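Local coordinates for L-aspartate semialdehyde sulfurtransferase (Methanocaldococcus jannaschii, PDB 3KPB), which probably makes homocysteine from aspartate semialdehyde and sulfide with a partner protein, and through this C-terminal CBS domain pair binds S-adenosylmethionine and methylthioadenosine, at residues 32-37 against 47-52; 42-47 against 72-77. All coordinates share one frame; numbering follows the deposited sequence.

How the contacts relate
From the N terminus the chain passes through the helix 20-30 and enters the strand 35-38, turns, and returns as the strand 44-48 into the helix 50-58. Contact 1 closes that hairpin, 32-37 against 47-52, and so lies wholly within the first CBS motif. Contact 2 starts inside the hairpin, at 42-47, and closes a longer loop by way of the helix 50-58 to 72-77 in the second CBS motif. The two loops therefore cross, sharing I47, and the strand 44-48 serves both. Contact 1 pairs two strands of the first motif's sheet and contact 2 joins that sheet to the other motif; S-adenosylmethionine touches both, its ribose at D52 and its adenine at I73.

Contact 1: 32-37 against 47-52; sequences INHLPI and IITSWD. With SAM (S-adenosylmethionine), chain E.
N33 reaches across to the start of the helix 50-58 with its side-chain amide. Its CB leads to CG, turned anti to the backbone N (chi1 -167°), and at the tip OD1 accepts two bonds, from S50 N and S50 OG, each 2.9 Å away. The two donors come from opposite faces of the amide plane, which should hold the group against rotation. ND2 donates to a water, 3.0 Å from the water oxygen, which in turn donates to the carboxylate of S-adenosylmethionine; an asparagine suits the place because it accepts and donates at once. Deeper in the hairpin, L35 and I48 form an antiparallel hydrogen-bonded pair, with L35 N to I48 O at 2.9 Å and I48 N to L35 O at 3.0 Å. CG1 of I37 packs on CG1 of I48 at 3.9 Å. D52 OD2 takes the N-H of the N-cap residue, T49 N, at 2.9 Å on its anti side and also accepts from the ribose SAM O2' at 2.8 Å. T49 and D52 thus form a capping box at the helix start, and D52 makes it the ribose-binding side of a CBS-domain nucleotide site.

Contact 2: 42-47 against 72-77; sequences GKLVGI and VITAHE. With SAM (S-adenosylmethionine), chain E.
L44 and V72 point at each other, tip to tip, with CD2 of L44 4.1 Å from CB of V72. The same CD2 also meets CG2 of T74 end-on, at 3.6 Å, so a single leucine methyl touches both residues. T74 can offer it a methyl because its OG1 lies between the backbone N and the carbonyl carbon (chi1 59°), leaving CG2 beside the backbone N. Of the V72 branches, CG2 rests on G46 CA at 3.6 Å, while CG1 lies among L44, the adenine N1 and I47, 4.2 Å from I47 CB. Glycine suits position 46 because the backbone there is fully extended, a conformation it reaches most easily. V45 and G46 together face I37 in a classic beta bulge on the edge of the first CBS motif, and V72 brings the second motif against it. V72 CG1 and I47 CG2 both approach the adenine, the latter 3.8 Å from SAM C4. Were I47 cut back to an alanine, the adenine would probably lose the methyl support at C4 and N3 and at N6 and C6. I73, whose side chain starts away from the hairpin, reads the base with its backbone: I73 N donates to SAM N1 at 2.9 Å, and I73 O accepts from SAM N6 in a nearly straight bond (174°).

Contact 1: 32-37 against 47-52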
loop_
_atom_site.group_PDB
_atom_site.type_symbol
_atom_site.label_atom_id
_atom_site.label_comp_id
_atom_site.label_asym_id
_atom_site.label_seq_id
_atom_site.Cartn_x
_atom_site.Cartn_y
_atom_site.Cartn_z
ATOM N N ILE A 32 -2.699 -8.918 -5.987
ATOM C CA ILE A 32 -2.768 -7.609 -6.637
ATOM C C ILE A 32 -3.100 -6.521 -5.630
ATOM O O ILE A 32 -3.738 -6.788 -4.608
ATOM C CB ILE A 32 -3.808 -7.567 -7.800
ATOM C CG1 ILE A 32 -5.212 -7.982 -7.314
ATOM C CG2 ILE A 32 -3.308 -8.396 -9.000
ATOM C CD1 ILE A 32 -6.313 -7.889 -8.372
ATOM N N ASN A 33 -2.672 -5.295 -5.912
ATOM C CA ASN A 33 -3.059 -4.185 -5.052
ATOM C C ASN A 33 -3.968 -3.168 -5.730
ATOM O O ASN A 33 -4.216 -2.103 -5.184
ATOM C CB ASN A 33 -1.833 -3.488 -4.445
ATOM C CG ASN A 33 -2.201 -2.545 -3.301
ATOM O OD1 ASN A 33 -3.006 -2.888 -2.436
ATOM N ND2 ASN A 33 -1.608 -1.356 -3.296
ATOM N N HIS A 34 -4.458 -3.489 -6.925
ATOM C CA HIS A 34 -5.366 -2.607 -7.647
ATOM C C HIS A 34 -6.512 -3.424 -8.181
ATOM O O HIS A 34 -6.304 -4.393 -8.914
ATOM C CB HIS A 34 -4.656 -1.934 -8.811
ATOM C CG HIS A 34 -3.451 -1.161 -8.406
ATOM N ND1 HIS A 34 -2.186 -1.706 -8.417
ATOM C CD2 HIS A 34 -3.314 0.109 -7.957
ATOM C CE1 HIS A 34 -1.319 -0.801 -8.000
ATOM N NE2 HIS A 34 -1.978 0.309 -7.716
ATOM N N LEU A 35 -7.722 -3.035 -7.804
ATOM C CA LEU A 35 -8.918 -3.742 -8.206
ATOM C C LEU A 35 -9.931 -2.744 -8.769
ATOM O O LEU A 35 -10.619 -2.059 -8.009
ATOM C CB LEU A 35 -9.492 -4.498 -7.003
ATOM C CG LEU A 35 -10.740 -5.347 -7.246
ATOM C CD1 LEU A 35 -10.451 -6.471 -8.244
ATOM C CD2 LEU A 35 -11.280 -5.899 -5.929
ATOM N N PRO A 36 -9.996 -2.622 -10.107
ATOM C CA PRO A 36 -11.025 -1.790 -10.735
ATOM C C PRO A 36 -12.410 -2.334 -10.404
ATOM O O PRO A 36 -12.614 -3.555 -10.405
ATOM C CB PRO A 36 -10.742 -1.936 -12.234
ATOM C CG PRO A 36 -9.320 -2.397 -12.327
ATOM C CD PRO A 36 -9.031 -3.166 -11.080
ATOM N N ILE A 37 -13.335 -1.429 -10.098
ATOM C CA ILE A 37 -14.704 -1.807 -9.773
ATOM C C ILE A 37 -15.590 -1.463 -10.963
ATOM O O ILE A 37 -15.516 -0.355 -11.501
ATOM C CB ILE A 37 -15.206 -1.107 -8.487
ATOM C CG1 ILE A 37 -14.248 -1.367 -7.309
ATOM C CG2 ILE A 37 -16.644 -1.535 -8.169
ATOM C CD1 ILE A 37 -13.979 -2.847 -6.994
ATOM N N ILE A 47 -12.215 2.378 -8.111
ATOM C CA ILE A 47 -11.027 1.559 -7.868
ATOM C C ILE A 47 -10.804 1.323 -6.365
ATOM O O ILE A 47 -11.144 2.172 -5.535
ATOM C CB ILE A 47 -9.763 2.150 -8.571
ATOM C CG1 ILE A 47 -8.617 1.123 -8.587
ATOM C CG2 ILE A 47 -9.342 3.488 -7.925
ATOM C CD1 ILE A 47 -7.430 1.513 -9.469
ATOM N N ILE A 48 -10.269 0.147 -6.036
ATOM C CA ILE A 48 -9.938 -0.236 -4.665
ATOM C C ILE A 48 -8.468 -0.646 -4.601
ATOM O O ILE A 48 -7.981 -1.330 -5.501
ATOM C CB ILE A 48 -10.834 -1.445 -4.228
ATOM C CG1 ILE A 48 -12.277 -0.994 -3.965
ATOM C CG2 ILE A 48 -10.265 -2.203 -3.009
ATOM C CD1 ILE A 48 -12.451 -0.057 -2.772
ATOM N N THR A 49 -7.762 -0.232 -3.551
ATOM C CA THR A 49 -6.438 -0.786 -3.218
ATOM C C THR A 49 -6.478 -1.249 -1.760
ATOM O O THR A 49 -7.482 -1.033 -1.076
ATOM C CB THR A 49 -5.313 0.260 -3.361
ATOM O OG1 THR A 49 -5.482 1.269 -2.359
ATOM C CG2 THR A 49 -5.337 0.919 -4.732
ATOM N N SER A 50 -5.404 -1.859 -1.259
ATOM C CA SER A 50 -5.395 -2.225 0.165
ATOM C C SER A 50 -5.574 -1.022 1.093
ATOM O O SER A 50 -6.073 -1.179 2.211
ATOM C CB SER A 50 -4.149 -3.020 0.558
ATOM O OG SER A 50 -2.979 -2.236 0.414
ATOM N N TRP A 51 -5.173 0.166 0.639
ATOM C CA TRP A 51 -5.416 1.372 1.422
ATOM C C TRP A 51 -6.910 1.569 1.678
ATOM O O TRP A 51 -7.318 1.905 2.792
ATOM C CB TRP A 51 -4.824 2.606 0.753
ATOM C CG TRP A 51 -4.916 3.814 1.628
ATOM C CD1 TRP A 51 -5.765 4.878 1.478
ATOM C CD2 TRP A 51 -4.157 4.069 2.814
ATOM N NE1 TRP A 51 -5.565 5.790 2.490
ATOM C CE2 TRP A 51 -4.577 5.323 3.319
ATOM C CE3 TRP A 51 -3.144 3.371 3.491
ATOM C CZ2 TRP A 51 -4.020 5.892 4.475
ATOM C CZ3 TRP A 51 -2.592 3.937 4.639
ATOM C CH2 TRP A 51 -3.034 5.185 5.117
ATOM N N ASP A 52 -7.724 1.348 0.652
ATOM C CA ASP A 52 -9.171 1.486 0.799
ATOM C C ASP A 52 -9.795 0.418 1.691
ATOM O O ASP A 52 -10.817 0.673 2.318
ATOM C CB ASP A 52 -9.841 1.472 -0.565
ATOM C CG ASP A 52 -9.346 2.580 -1.449
ATOM O OD1 ASP A 52 -9.421 3.758 -1.035
ATOM O OD2 ASP A 52 -8.870 2.272 -2.556
HETATM N N SAM E . -0.381 4.047 -4.710
HETATM C CA SAM E . -1.078 4.453 -3.480
HETATM C C SAM E . -2.256 3.509 -3.218
HETATM O O SAM E . -2.162 2.297 -3.428
HETATM O OXT SAM E . -3.329 3.934 -2.781
HETATM C CB SAM E . -1.596 5.886 -3.636
HETATM C CG SAM E . -1.558 6.633 -2.301
HETATM S SD SAM E . -3.185 7.317 -1.822
HETATM C CE SAM E . -2.882 7.655 -0.102
HETATM C "C5'" SAM E . -4.392 5.951 -1.672
HETATM C "C4'" SAM E . -5.596 6.127 -2.596
HETATM O "O4'" SAM E . -5.168 6.160 -3.966
HETATM C "C3'" SAM E . -6.471 4.881 -2.491
HETATM O "O3'" SAM E . -7.611 5.205 -1.700
HETATM C "C2'" SAM E . -6.898 4.594 -3.928
HETATM O "O2'" SAM E . -8.328 4.580 -4.001
HETATM C "C1'" SAM E . -6.335 5.784 -4.709
HETATM N N9 SAM E . -5.936 5.325 -6.056
HETATM C C8 SAM E . -5.041 4.373 -6.333
HETATM N N7 SAM E . -4.948 4.227 -7.656
HETATM C C5 SAM E . -5.785 5.092 -8.223
HETATM C C6 SAM E . -6.117 5.393 -9.538
HETATM N N6 SAM E . -5.544 4.757 -10.555
HETATM N N1 SAM E . -7.031 6.347 -9.773
HETATM C C2 SAM E . -7.613 6.993 -8.775
HETATM N N3 SAM E . -7.319 6.729 -7.511
HETATM C C4 SAM E . -6.415 5.786 -7.208
HETATM O O HOH W 1 -2.531 0.586 -1.143
#

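Contact 2: 42-47 against 72-77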
loop_
_atom_site.group_PDB
_atom_site.type_symbol
_atom_site.label_atom_id
_atom_site.label_comp_id
_atom_site.label_asym_id
_atom_site.label_seq_id
_atom_site.Cartn_x
_atom_site.Cartn_y
_atom_site.Cartn_z
ATOM N N GLY A 42 -20.274 -4.105 -16.722
ATOM C CA GLY A 42 -18.835 -4.219 -17.021
ATOM C C GLY A 42 -18.132 -2.883 -17.195
ATOM O O GLY A 42 -16.969 -2.825 -17.607
ATOM N N LYS A 43 -18.832 -1.803 -16.863
ATOM C CA LYS A 43 -18.288 -0.458 -17.026
ATOM C C LYS A 43 -17.661 0.063 -15.747
ATOM O O LYS A 43 -18.229 -0.085 -14.662
ATOM C CB LYS A 43 -19.372 0.520 -17.490
ATOM C CG LYS A 43 -20.177 0.081 -18.718
ATOM C CD LYS A 43 -19.282 -0.426 -19.847
ATOM C CE LYS A 43 -20.060 -0.518 -21.155
ATOM N NZ LYS A 43 -21.059 -1.633 -21.166
ATOM N N LEU A 44 -16.509 0.718 -15.888
ATOM C CA LEU A 44 -15.750 1.215 -14.740
ATOM C C LEU A 44 -16.522 2.240 -13.906
ATOM O O LEU A 44 -17.056 3.214 -14.440
ATOM C CB LEU A 44 -14.417 1.815 -15.197
ATOM C CG LEU A 44 -13.477 2.328 -14.100
ATOM C CD1 LEU A 44 -12.852 1.181 -13.308
ATOM C CD2 LEU A 44 -12.405 3.197 -14.718
ATOM N N VAL A 45 -16.567 2.011 -12.593
ATOM C CA VAL A 45 -17.194 2.946 -11.650
ATOM C C VAL A 45 -16.289 3.337 -10.474
ATOM O O VAL A 45 -16.611 4.260 -9.721
ATOM C CB VAL A 45 -18.542 2.411 -11.098
ATOM C CG1 VAL A 45 -19.548 2.202 -12.228
ATOM C CG2 VAL A 45 -18.337 1.111 -10.320
ATOM N N GLY A 46 -15.167 2.645 -10.300
ATOM C CA GLY A 46 -14.293 2.969 -9.179
ATOM C C GLY A 46 -13.038 2.137 -9.128
ATOM O O GLY A 46 -12.808 1.309 -10.004
ATOM N N ILE A 47 -12.215 2.378 -8.111
ATOM C CA ILE A 47 -11.027 1.559 -7.868
ATOM C C ILE A 47 -10.804 1.323 -6.365
ATOM O O ILE A 47 -11.144 2.172 -5.535
ATOM C CB ILE A 47 -9.763 2.150 -8.571
ATOM C CG1 ILE A 47 -8.617 1.123 -8.587
ATOM C CG2 ILE A 47 -9.342 3.488 -7.925
ATOM C CD1 ILE A 47 -7.430 1.513 -9.469
ATOM N N VAL A 72 -11.423 7.929 -10.978
ATOM C CA VAL A 72 -10.363 7.008 -11.344
ATOM C C VAL A 72 -9.474 7.605 -12.419
ATOM O O VAL A 72 -9.955 8.073 -13.457
ATOM C CB VAL A 72 -10.911 5.645 -11.833
ATOM C CG1 VAL A 72 -9.788 4.615 -11.913
ATOM C CG2 VAL A 72 -12.019 5.147 -10.915
ATOM N N ILE A 73 -8.174 7.586 -12.149
ATOM C CA ILE A 73 -7.165 7.934 -13.143
ATOM C C ILE A 73 -6.912 6.704 -14.004
ATOM O O ILE A 73 -6.502 5.654 -13.498
ATOM C CB ILE A 73 -5.858 8.403 -12.482
ATOM C CG1 ILE A 73 -6.138 9.590 -11.559
ATOM C CG2 ILE A 73 -4.809 8.757 -13.546
ATOM C CD1 ILE A 73 -5.181 9.703 -10.396
ATOM N N THR A 74 -7.165 6.845 -15.304
ATOM C CA THR A 74 -7.166 5.722 -16.226
ATOM C C THR A 74 -6.228 5.978 -17.389
ATOM O O THR A 74 -5.753 7.104 -17.592
ATOM C CB THR A 74 -8.579 5.462 -16.813
ATOM O OG1 THR A 74 -9.034 6.632 -17.509
ATOM C CG2 THR A 74 -9.578 5.122 -15.715
ATOM N N ALA A 75 -5.950 4.909 -18.127
ATOM C CA ALA A 75 -5.239 4.991 -19.386
ATOM C C ALA A 75 -6.114 4.429 -20.487
ATOM O O ALA A 75 -6.980 3.584 -20.248
ATOM C CB ALA A 75 -3.928 4.237 -19.312
ATOM N N HIS A 76 -5.901 4.915 -21.699
ATOM C CA HIS A 76 -6.674 4.422 -22.817
ATOM C C HIS A 76 -5.860 3.349 -23.494
ATOM O O HIS A 76 -4.625 3.393 -23.497
ATOM C CB HIS A 76 -7.009 5.553 -23.783
ATOM C CG HIS A 76 -8.117 5.230 -24.738
ATOM N ND1 HIS A 76 -7.898 4.622 -25.957
ATOM C CD2 HIS A 76 -9.449 5.467 -24.672
ATOM C CE1 HIS A 76 -9.049 4.481 -26.589
ATOM N NE2 HIS A 76 -10.006 4.986 -25.833
ATOM N N GLU A 77 -6.559 2.365 -24.048
ATOM C CA GLU A 77 -5.888 1.294 -24.759
ATOM C C GLU A 77 -4.941 1.836 -25.836
ATOM O O GLU A 77 -3.842 1.306 -26.012
ATOM C CB GLU A 77 -6.882 0.255 -25.303
ATOM C CG GLU A 77 -8.191 0.806 -25.860
ATOM C CD GLU A 77 -9.102 -0.283 -26.411
ATOM O OE1 GLU A 77 -9.028 -1.437 -25.934
ATOM O OE2 GLU A 77 -9.900 0.017 -27.325
HETATM N N SAM E . -0.381 4.047 -4.710
HETATM C CA SAM E . -1.078 4.453 -3.480
HETATM C C SAM E . -2.256 3.509 -3.218
HETATM O O SAM E . -2.162 2.297 -3.428
HETATM O OXT SAM E . -3.329 3.934 -2.781
HETATM C CB SAM E . -1.596 5.886 -3.636
HETATM C CG SAM E . -1.558 6.633 -2.301
HETATM S SD SAM E . -3.185 7.317 -1.822
HETATM C CE SAM E . -2.882 7.655 -0.102
HETATM C "C5'" SAM E . -4.392 5.951 -1.672
HETATM C "C4'" SAM E . -5.596 6.127 -2.596
HETATM O "O4'" SAM E . -5.168 6.160 -3.966
HETATM C "C3'" SAM E . -6.471 4.881 -2.491
HETATM O "O3'" SAM E . -7.611 5.205 -1.700
HETATM C "C2'" SAM E . -6.898 4.594 -3.928
HETATM O "O2'" SAM E . -8.328 4.580 -4.001
HETATM C "C1'" SAM E . -6.335 5.784 -4.709
HETATM N N9 SAM E . -5.936 5.325 -6.056
HETATM C C8 SAM E . -5.041 4.373 -6.333
HETATM N N7 SAM E . -4.948 4.227 -7.656
HETATM C C5 SAM E . -5.785 5.092 -8.223
HETATM C C6 SAM E . -6.117 5.393 -9.538
HETATM N N6 SAM E . -5.544 4.757 -10.555
HETATM N N1 SAM E . -7.031 6.347 -9.773
HETATM C C2 SAM E . -7.613 6.993 -8.775
HETATM N N3 SAM E . -7.319 6.729 -7.511
HETATM C C4 SAM E . -6.415 5.786 -7.208
#